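Local coordinates for ornithine aminotransferase (PDB 3LG0), which uses pyridoxal 5'-phosphate to transfer the delta-amino group of ornithine to 2-oxoglutarate, giving L-glutamate semialdehyde and glutamate, probably with narrow substrate specificity, at residues Gly204-Gly207 against Val208-Pro211; Ile258-Gly261 against Lys262-Gly266; Lys131-Glu135 against Asn136-Ile140; Lys187-Asp191 against Pro192-Ala196. One frame throughout, in Å; residues are numbered along the deposited sequence.

Contact 1 of 4, residues Gly204-Gly207 against Val208-Pro211; sequences GEAG and VIVP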
loop_
_atom_site.group_PDB
_atom_site.type_symbol
_atom_site.label_atom_id
_atom_site.label_comp_id
_atom_site.label_asym_id
_atom_site.label_seq_id
_atom_site.Cartn_x
_atom_site.Cartn_y
_atom_site.Cartn_z
ATOM N N GLY A 204 -11.200 17.232 4.183
ATOM C CA GLY A 204 -11.411 16.243 5.224
ATOM C C GLY A 204 -10.564 16.520 6.448
ATOM O O GLY A 204 -11.078 16.837 7.526
ATOM N N GLU A 205 -9.255 16.401 6.270
ATOM C CA GLU A 205 -8.300 16.588 7.351
ATOM C C GLU A 205 -8.401 17.962 8.027
ATOM O O GLU A 205 -8.062 18.103 9.200
ATOM C CB GLU A 205 -6.872 16.323 6.856
ATOM C CG GLU A 205 -5.799 16.386 7.953
ATOM C CD GLU A 205 -5.993 15.344 9.060
ATOM O OE1 GLU A 205 -5.385 15.506 10.145
ATOM O OE2 GLU A 205 -6.750 14.368 8.848
ATOM N N ALA A 206 -8.868 18.973 7.299
ATOM C CA ALA A 206 -8.995 20.306 7.883
ATOM C C ALA A 206 -10.205 20.398 8.808
ATOM O O ALA A 206 -10.393 21.397 9.497
ATOM C CB ALA A 206 -9.073 21.377 6.802
ATOM N N GLY A 207 -11.029 19.357 8.812
ATOM C CA GLY A 207 -12.178 19.312 9.696
ATOM C C GLY A 207 -13.495 19.408 8.966
ATOM O O GLY A 207 -14.438 20.007 9.453
ATOM N N VAL A 208 -13.563 18.798 7.793
ATOM C CA VAL A 208 -14.780 18.827 6.980
ATOM C C VAL A 208 -15.191 20.266 6.622
ATOM O O VAL A 208 -16.210 20.791 7.093
ATOM C CB VAL A 208 -15.925 18.039 7.637
ATOM C CG1 VAL A 208 -17.145 18.006 6.720
ATOM C CG2 VAL A 208 -15.456 16.621 7.976
ATOM N N ILE A 209 -14.366 20.896 5.787
ATOM C CA ILE A 209 -14.653 22.226 5.274
ATOM C C ILE A 209 -15.351 22.157 3.919
ATOM O O ILE A 209 -14.754 21.749 2.926
ATOM C CB ILE A 209 -13.384 23.064 5.126
ATOM C CG1 ILE A 209 -12.589 23.059 6.431
ATOM C CG2 ILE A 209 -13.744 24.485 4.714
ATOM C CD1 ILE A 209 -13.397 23.511 7.621
ATOM N N VAL A 210 -16.619 22.562 3.894
ATOM C CA VAL A 210 -17.425 22.598 2.680
ATOM C C VAL A 210 -17.210 23.912 1.911
ATOM O O VAL A 210 -17.190 24.992 2.505
ATOM C CB VAL A 210 -18.924 22.440 3.021
ATOM C CG1 VAL A 210 -19.760 22.357 1.758
ATOM C CG2 VAL A 210 -19.150 21.190 3.881
ATOM N N PRO A 211 -17.052 23.828 0.580
ATOM C CA PRO A 211 -16.795 25.052 -0.188
ATOM C C PRO A 211 -18.088 25.824 -0.473
ATOM O O PRO A 211 -19.157 25.218 -0.520
ATOM C CB PRO A 211 -16.220 24.521 -1.516
ATOM C CG PRO A 211 -16.439 23.025 -1.504
ATOM C CD PRO A 211 -17.265 22.672 -0.299
#

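Contact 2 of 4, residues Ile258-Gly261 against Lys262-Gly266; sequences ILLG and KALSG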
loop_
_atom_site.group_PDB
_atom_site.type_symbol
_atom_site.label_atom_id
_atom_site.label_comp_id
_atom_site.label_asym_id
_atom_site.label_seq_id
_atom_site.Cartn_x
_atom_site.Cartn_y
_atom_site.Cartn_z
ATOM N N ILE A 258 -9.203 12.479 -11.676
ATOM C CA ILE A 258 -9.853 12.073 -10.431
ATOM C C ILE A 258 -8.976 11.089 -9.658
ATOM O O ILE A 258 -8.413 10.171 -10.259
ATOM C CB ILE A 258 -11.194 11.385 -10.709
ATOM C CG1 ILE A 258 -12.128 12.319 -11.473
ATOM C CG2 ILE A 258 -11.853 10.933 -9.393
ATOM C CD1 ILE A 258 -12.762 13.378 -10.619
ATOM N N LEU A 259 -8.858 11.293 -8.339
ATOM C CA LEU A 259 -8.266 10.300 -7.422
ATOM C C LEU A 259 -9.354 9.571 -6.610
ATOM O O LEU A 259 -10.200 10.206 -5.971
ATOM C CB LEU A 259 -7.301 10.943 -6.417
ATOM C CG LEU A 259 -6.230 11.942 -6.815
ATOM C CD1 LEU A 259 -5.165 11.973 -5.717
ATOM C CD2 LEU A 259 -5.635 11.542 -8.126
ATOM N N LEU A 260 -9.303 8.245 -6.596
ATOM C CA LEU A 260 -10.253 7.443 -5.836
ATOM C C LEU A 260 -9.521 6.493 -4.899
ATOM O O LEU A 260 -8.372 6.127 -5.151
ATOM C CB LEU A 260 -11.132 6.607 -6.775
ATOM C CG LEU A 260 -12.083 7.302 -7.758
ATOM C CD1 LEU A 260 -12.778 6.269 -8.642
ATOM C CD2 LEU A 260 -13.119 8.112 -6.997
ATOM N N GLY A 261 -10.192 6.081 -3.822
ATOM C CA GLY A 261 -9.639 5.081 -2.911
ATOM C C GLY A 261 -10.637 4.577 -1.881
ATOM O O GLY A 261 -11.827 4.587 -2.134
ATOM N N LYS A 262 -10.146 4.132 -0.727
ATOM C CA LYS A 262 -10.990 3.760 0.417
ATOM C C LYS A 262 -12.150 2.835 0.075
ATOM O O LYS A 262 -11.997 1.620 0.103
ATOM C CB LYS A 262 -11.523 5.000 1.150
ATOM C CG LYS A 262 -10.447 5.964 1.631
ATOM C CD LYS A 262 -9.412 5.264 2.494
ATOM C CE LYS A 262 -8.475 6.262 3.186
ATOM N NZ LYS A 262 -7.394 5.567 3.979
ATOM N N ALA A 263 -13.314 3.409 -0.227
ATOM C CA ALA A 263 -14.496 2.599 -0.527
ATOM C C ALA A 263 -14.384 1.753 -1.808
ATOM O O ALA A 263 -15.177 0.835 -2.013
ATOM C CB ALA A 263 -15.765 3.456 -0.534
ATOM N N LEU A 264 -13.381 2.029 -2.643
ATOM C CA LEU A 264 -13.138 1.197 -3.839
ATOM C C LEU A 264 -13.165 -0.290 -3.535
ATOM O O LEU A 264 -13.396 -1.100 -4.427
ATOM C CB LEU A 264 -11.792 1.510 -4.474
ATOM C CG LEU A 264 -11.694 2.609 -5.532
ATOM C CD1 LEU A 264 -10.263 2.714 -6.012
ATOM C CD2 LEU A 264 -12.640 2.337 -6.705
ATOM N N SER A 265 -12.912 -0.649 -2.278
ATOM C CA SER A 265 -12.782 -2.048 -1.910
ATOM C C SER A 265 -13.783 -2.472 -0.847
ATOM O O SER A 265 -13.758 -3.608 -0.383
ATOM C CB SER A 265 -11.383 -2.306 -1.358
ATOM O OG SER A 265 -11.277 -1.813 -0.034
ATOM N N GLY A 266 -14.646 -1.557 -0.436
ATOM C CA GLY A 266 -15.479 -1.832 0.720
ATOM C C GLY A 266 -14.672 -2.346 1.897
ATOM O O GLY A 266 -15.152 -3.183 2.672
#

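Contact 3 of 4, residues Lys131-Glu135 against Asn136-Ile140; sequences KKIPE and NSAKI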
loop_
_atom_site.group_PDB
_atom_site.type_symbol
_atom_site.label_atom_id
_atom_site.label_comp_id
_atom_site.label_asym_id
_atom_site.label_seq_id
_atom_site.Cartn_x
_atom_site.Cartn_y
_atom_site.Cartn_z
ATOM N N LYS A 131 2.398 20.918 -21.830
ATOM C CA LYS A 131 2.416 22.357 -21.599
ATOM C C LYS A 131 3.815 22.948 -21.799
ATOM O O LYS A 131 4.010 24.160 -21.730
ATOM C CB LYS A 131 1.882 22.669 -20.198
ATOM C CG LYS A 131 1.678 24.138 -19.928
ATOM C CD LYS A 131 0.623 24.355 -18.868
ATOM C CE LYS A 131 0.371 25.839 -18.654
ATOM N NZ LYS A 131 -0.524 26.104 -17.499
ATOM N N LYS A 132 4.786 22.077 -22.045
ATOM C CA LYS A 132 6.159 22.494 -22.327
ATOM C C LYS A 132 6.813 23.326 -21.221
ATOM O O LYS A 132 7.657 24.180 -21.492
ATOM C CB LYS A 132 6.242 23.222 -23.677
ATOM C CG LYS A 132 6.087 22.297 -24.881
ATOM C CD LYS A 132 7.125 21.175 -24.836
ATOM C CE LYS A 132 6.922 20.180 -25.967
ATOM N NZ LYS A 132 5.480 19.878 -26.154
ATOM N N ILE A 133 6.439 23.065 -19.974
ATOM C CA ILE A 133 7.050 23.766 -18.854
ATOM C C ILE A 133 8.536 23.438 -18.772
ATOM O O ILE A 133 8.933 22.300 -19.016
ATOM C CB ILE A 133 6.329 23.437 -17.529
ATOM C CG1 ILE A 133 4.905 23.997 -17.562
ATOM C CG2 ILE A 133 7.094 23.987 -16.327
ATOM C CD1 ILE A 133 4.093 23.682 -16.337
ATOM N N PRO A 134 9.368 24.448 -18.456
ATOM C CA PRO A 134 10.816 24.248 -18.317
ATOM C C PRO A 134 11.123 23.130 -17.339
ATOM O O PRO A 134 10.340 22.902 -16.416
ATOM C CB PRO A 134 11.299 25.585 -17.758
ATOM C CG PRO A 134 10.322 26.577 -18.292
ATOM C CD PRO A 134 8.992 25.867 -18.325
ATOM N N GLU A 135 12.251 22.454 -17.532
ATOM C CA GLU A 135 12.576 21.261 -16.753
ATOM C C GLU A 135 12.736 21.532 -15.259
ATOM O O GLU A 135 13.201 22.600 -14.853
ATOM C CB GLU A 135 13.832 20.594 -17.312
ATOM C CG GLU A 135 13.715 20.217 -18.783
ATOM C CD GLU A 135 15.024 19.715 -19.370
ATOM O OE1 GLU A 135 16.090 19.949 -18.755
ATOM O OE2 GLU A 135 14.985 19.089 -20.451
ATOM N N ASN A 136 12.329 20.552 -14.454
ATOM C CA ASN A 136 12.529 20.566 -13.004
ATOM C C ASN A 136 11.812 21.688 -12.261
ATOM O O ASN A 136 12.059 21.917 -11.076
ATOM C CB ASN A 136 14.023 20.570 -12.675
ATOM C CG ASN A 136 14.636 19.179 -12.748
ATOM O OD1 ASN A 136 14.050 18.203 -12.266
ATOM N ND2 ASN A 136 15.820 19.081 -13.350
ATOM N N SER A 137 10.904 22.369 -12.949
ATOM C CA SER A 137 10.246 23.530 -12.367
ATOM C C SER A 137 8.724 23.515 -12.497
ATOM O O SER A 137 8.073 24.546 -12.314
ATOM C CB SER A 137 10.808 24.813 -12.977
ATOM O OG SER A 137 10.388 24.954 -14.322
ATOM N N ALA A 138 8.148 22.357 -12.800
ATOM C CA ALA A 138 6.696 22.252 -12.831
ATOM C C ALA A 138 6.164 22.424 -11.412
ATOM O O ALA A 138 6.620 21.767 -10.470
ATOM C CB ALA A 138 6.260 20.927 -13.423
ATOM N N LYS A 139 5.212 23.327 -11.259
ATOM C CA LYS A 139 4.667 23.631 -9.951
ATOM C C LYS A 139 3.244 23.118 -9.817
ATOM O O LYS A 139 2.461 23.199 -10.758
ATOM C CB LYS A 139 4.706 25.142 -9.702
ATOM C CG LYS A 139 6.086 25.682 -9.421
ATOM C CD LYS A 139 6.077 27.201 -9.328
ATOM C CE LYS A 139 7.478 27.735 -9.052
ATOM N NZ LYS A 139 8.483 27.277 -10.065
ATOM N N ILE A 140 2.923 22.579 -8.648
ATOM C CA ILE A 140 1.566 22.143 -8.349
ATOM C C ILE A 140 0.976 23.010 -7.240
ATOM O O ILE A 140 1.608 23.268 -6.213
ATOM C CB ILE A 140 1.514 20.664 -7.890
ATOM C CG1 ILE A 140 2.050 19.730 -8.970
ATOM C CG2 ILE A 140 0.078 20.275 -7.484
ATOM C CD1 ILE A 140 2.336 18.312 -8.455
#

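Contact 4 of 4, residues Lys187-Asp191 against Pro192-Ala196; sequences KELQD and PNVCA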
loop_
_atom_site.group_PDB
_atom_site.type_symbol
_atom_site.label_atom_id
_atom_site.label_comp_id
_atom_site.label_asym_id
_atom_site.label_seq_id
_atom_site.Cartn_x
_atom_site.Cartn_y
_atom_site.Cartn_z
ATOM N N LYS A 187 -4.458 34.164 -8.775
ATOM C CA LYS A 187 -3.195 34.855 -8.553
ATOM C C LYS A 187 -2.012 33.906 -8.744
ATOM O O LYS A 187 -0.958 34.302 -9.249
ATOM C CB LYS A 187 -3.172 35.443 -7.141
ATOM C CG LYS A 187 -2.173 36.563 -6.914
ATOM C CD LYS A 187 -2.045 36.853 -5.423
ATOM C CE LYS A 187 -1.638 38.291 -5.149
ATOM N NZ LYS A 187 -2.750 39.260 -5.400
ATOM N N GLU A 188 -2.187 32.651 -8.336
ATOM C CA GLU A 188 -1.123 31.647 -8.432
ATOM C C GLU A 188 -1.095 30.958 -9.793
ATOM O O GLU A 188 -0.032 30.571 -10.274
ATOM C CB GLU A 188 -1.259 30.606 -7.324
ATOM C CG GLU A 188 -0.887 31.117 -5.949
ATOM C CD GLU A 188 0.613 31.210 -5.750
ATOM O OE1 GLU A 188 1.346 31.231 -6.762
ATOM O OE2 GLU A 188 1.065 31.261 -4.585
ATOM N N LEU A 189 -2.266 30.798 -10.401
ATOM C CA LEU A 189 -2.364 30.284 -11.759
ATOM C C LEU A 189 -1.600 31.143 -12.780
ATOM O O LEU A 189 -1.267 30.664 -13.867
ATOM C CB LEU A 189 -3.829 30.157 -12.173
ATOM C CG LEU A 189 -4.587 29.009 -11.511
ATOM C CD1 LEU A 189 -6.015 28.900 -12.034
ATOM C CD2 LEU A 189 -3.835 27.715 -11.751
ATOM N N GLN A 190 -1.328 32.403 -12.435
ATOM C CA GLN A 190 -0.602 33.309 -13.331
ATOM C C GLN A 190 0.728 32.683 -13.715
ATOM O O GLN A 190 1.116 32.691 -14.881
ATOM C CB GLN A 190 -0.342 34.694 -12.693
ATOM C CG GLN A 190 -1.538 35.398 -12.042
ATOM C CD GLN A 190 -2.650 35.757 -13.014
ATOM O OE1 GLN A 190 -2.856 35.079 -14.021
ATOM N NE2 GLN A 190 -3.393 36.818 -12.700
ATOM N N ASP A 191 1.427 32.146 -12.722
ATOM C CA ASP A 191 2.711 31.489 -12.945
ATOM C C ASP A 191 2.578 30.461 -14.069
ATOM O O ASP A 191 1.766 29.540 -13.995
ATOM C CB ASP A 191 3.207 30.840 -11.651
ATOM C CG ASP A 191 4.671 30.466 -11.705
ATOM O OD1 ASP A 191 5.227 30.388 -12.821
ATOM O OD2 ASP A 191 5.269 30.238 -10.627
ATOM N N PRO A 192 3.353 30.651 -15.144
ATOM C CA PRO A 192 3.309 29.795 -16.335
ATOM C C PRO A 192 3.827 28.392 -16.036
ATOM O O PRO A 192 3.569 27.467 -16.804
ATOM C CB PRO A 192 4.268 30.509 -17.299
ATOM C CG PRO A 192 5.197 31.270 -16.386
ATOM C CD PRO A 192 4.261 31.793 -15.342
ATOM N N ASN A 193 4.548 28.244 -14.929
ATOM C CA ASN A 193 5.128 26.960 -14.559
ATOM C C ASN A 193 4.192 26.061 -13.748
ATOM O O ASN A 193 4.600 25.022 -13.241
ATOM C CB ASN A 193 6.429 27.174 -13.800
ATOM C CG ASN A 193 7.444 27.934 -14.610
ATOM O OD1 ASN A 193 7.575 27.720 -15.813
ATOM N ND2 ASN A 193 8.174 28.829 -13.955
ATOM N N VAL A 194 2.935 26.460 -13.632
ATOM C CA VAL A 194 1.957 25.660 -12.921
ATOM C C VAL A 194 1.376 24.626 -13.871
ATOM O O VAL A 194 0.954 24.965 -14.978
ATOM C CB VAL A 194 0.838 26.546 -12.337
ATOM C CG1 VAL A 194 -0.278 25.701 -11.749
ATOM C CG2 VAL A 194 1.417 27.486 -11.299
ATOM N N CYS A 195 1.369 23.363 -13.446
ATOM C CA CYS A 195 0.833 22.286 -14.281
ATOM C C CYS A 195 -0.528 21.785 -13.777
ATOM O O CYS A 195 -1.350 21.278 -14.552
ATOM C CB CYS A 195 1.831 21.122 -14.363
ATOM S SG CYS A 195 2.240 20.409 -12.726
ATOM N N ALA A 196 -0.763 21.922 -12.473
ATOM C CA ALA A 196 -1.989 21.388 -11.887
ATOM C C ALA A 196 -2.411 22.060 -10.590
ATOM O O ALA A 196 -1.598 22.617 -9.855
ATOM C CB ALA A 196 -1.871 19.865 -11.680
#

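Contact 1 of 4, residues Gly204-Gly207 against Val208-Pro211
Val208, Gly207 and Ile209 carry this tight turn, in which the chain folds back on Gly204. Val208 N gives a hydrogen bond of 3.2 Å to Gly204 O, bent to 156° at the hydrogen and tilted from the carbonyl plane. From the same face Gly207 N reaches Gly204 O at 2.8 Å, so a single carbonyl holds two successive N-H groups. Gly207 makes the bend with a phi of 111°, a conformation that favours glycine. Val208 also has positive phi, and its CB rests 3.1 Å from Gly207 O while CG2, lying beside the backbone N, stays against Gly207 C at 3.5 Å. Ile209 turns back as well: with CG1 beside its own backbone N (chi1 -52°), CG1 lies 3.9 Å from Ala206 CB, a small apolar contact. Val208 and Ile209 both face Gln203, which makes this a G1 beta bulge. Around it, Glu200 bonds Gly204 N and Asn146 bonds Ala206 N. The bulge brings Gly207 O within 3.1 Å of Val208 O, two acceptors side by side; Arg344 donates to both, and its guanidinium probably offsets their mutual repulsion while tying the loop to strand 340-346.

Contact 2 of 4, residues Ile258-Gly261 against Lys262-Gly266
Leu264 N donates to Gly261 O over 3.0 Å, nearly straight at 171°, although the donor stands well above the carbonyl plane instead of on a lone pair. The bond closes the first turn of a short 3-10 segment, residues 263-265, which begins two residues beyond Gly261, just past the end of strand 257-260. Gly266 N continues the pattern by bonding Ala263 O at 2.9 Å, and that carbonyl also accepts from Gln60. Leu264 then lays its side chain back over the glycine: CD1 is 4.0 Å from Gly261 CA and 4.1 Å from Leu260 CB, an apolar patch backed by Ala273 of the neighbouring strand and Cys303 of helix 297-312. Between strand and turn sits Lys262, which probably forms the Schiff base with pyridoxal phosphate, as is usual in fold type I aminotransferases; no cofactor is attached to it here. Its CB lies 3.2 Å from Gly261 C, and its chain bends at CB-CG (chi2 -55°) before running out extended, away from the leucines. Along that course Lys262 packs on Gln236 and on Ser291 of the second subunit. Farther round the turn, Ser265 OG bonds Tyr269 O and makes a weak hydrogen bond to Tyr293 of the second subunit.

Contact 3 of 4, residues Lys131-Glu135 against Asn136-Ile140
Pro134 to Ser137 form a type II beta turn, with Glu135 extended and Asn136 at a positive phi of 64°, reversing the chain ahead of strand 139-143. Its mouth is held by a side chain: Ser137 OG donates to Pro134 O at 2.9 Å, meeting the oxygen from above the carbonyl plane, 61° out of it. The hydroxyl gets there because OG sits between the backbone N and the carbonyl carbon (chi1 71°), which swings it across the turn. It also lies 3.6 Å from Pro134 CB, so the proline ring flanks the bond. One step further from the tip, Ile133 points its side chain at the returning chain, just ahead of the strand. CG2 does the touching, 3.9 Å from Ala138 CA and 4.3 Å from Ala138 CB, with Ser137 OG at 4.0 Å from the same methyl. Cys195 of the adjacent strand packs against both Ile133 and Ala138. Helix 112-129, from which the chain has just come, secures the base: Tyr128 OH bonds Ala138 N and Arg124 bonds Ala138 O. At the tip Glu135 and Asn136 are exposed. Polar closure near the solvent thus gives way to apolar packing lower down, and the serine hydroxyl satisfies a carbonyl within the turn while Ile133 packs the helix-to-strand connection against Ala138 and Cys195.

Contact 4 of 4, residues Lys187-Asp191 against Pro192-Ala196
Asp191 OD1 accepts from Asn193 N at 3.1 Å in a nearly straight bond of 167°, which makes an Asx turn. The N-H arrives from above the carboxylate plane, 50° out of it. With CG placed opposite its own backbone N (chi1 -165°), the aspartate carboxylate swings over Pro192, whose CD lies 3.0 Å from Asp191 OD1. A type I beta turn from Asp191 to Val194 surrounds the same residues, and its bond, Val194 N to Asp191 O, is weak at 3.3 Å; the side-chain bond probably contributes much of the holding. Val194 points inward from the far end of the turn. Its CG2 lies 3.4 Å from Asp191 O and 3.6 Å from Glu188 O, while CG1 meets Leu189 CD2 at 4.1 Å, the two side chains crossing at about a right angle. Behind this pair, Ile141 and Val228 extend the apolar layer by packing on both Leu189 and Val194. Gln190 faces outward from it, its OE1 bonded to Tyr226 OH. The turn thus joins helix 182-189 to strand 194-199, the closing corner of a beta-alpha-beta crossover that starts from the parallel strand 174-177, as expected in the large domain of fold type I pyridoxal phosphate enzymes.

Contacts 3 and 4 touch, their centres about 10 Å apart: Lys139 N probably bonds Asn193 O, Lys139 O probably accepts from Cys195 N, and the two turns thereby lead into neighbouring parallel strands at one edge of the molecule. Contact 2 ends another strand of that same sheet, but deep inside, its centre about 29 Å from either of theirs. Contact 1 is likewise buried, its centre about 18 Å from that of contact 2, and lies in the loop after strand 194-199, the strand that contact 4 begins. The chemistry follows the place: the outer turns close with serine or aspartate side chains, whereas the inner ones depend on glycines and main-chain bonds, with subunit contacts nearby.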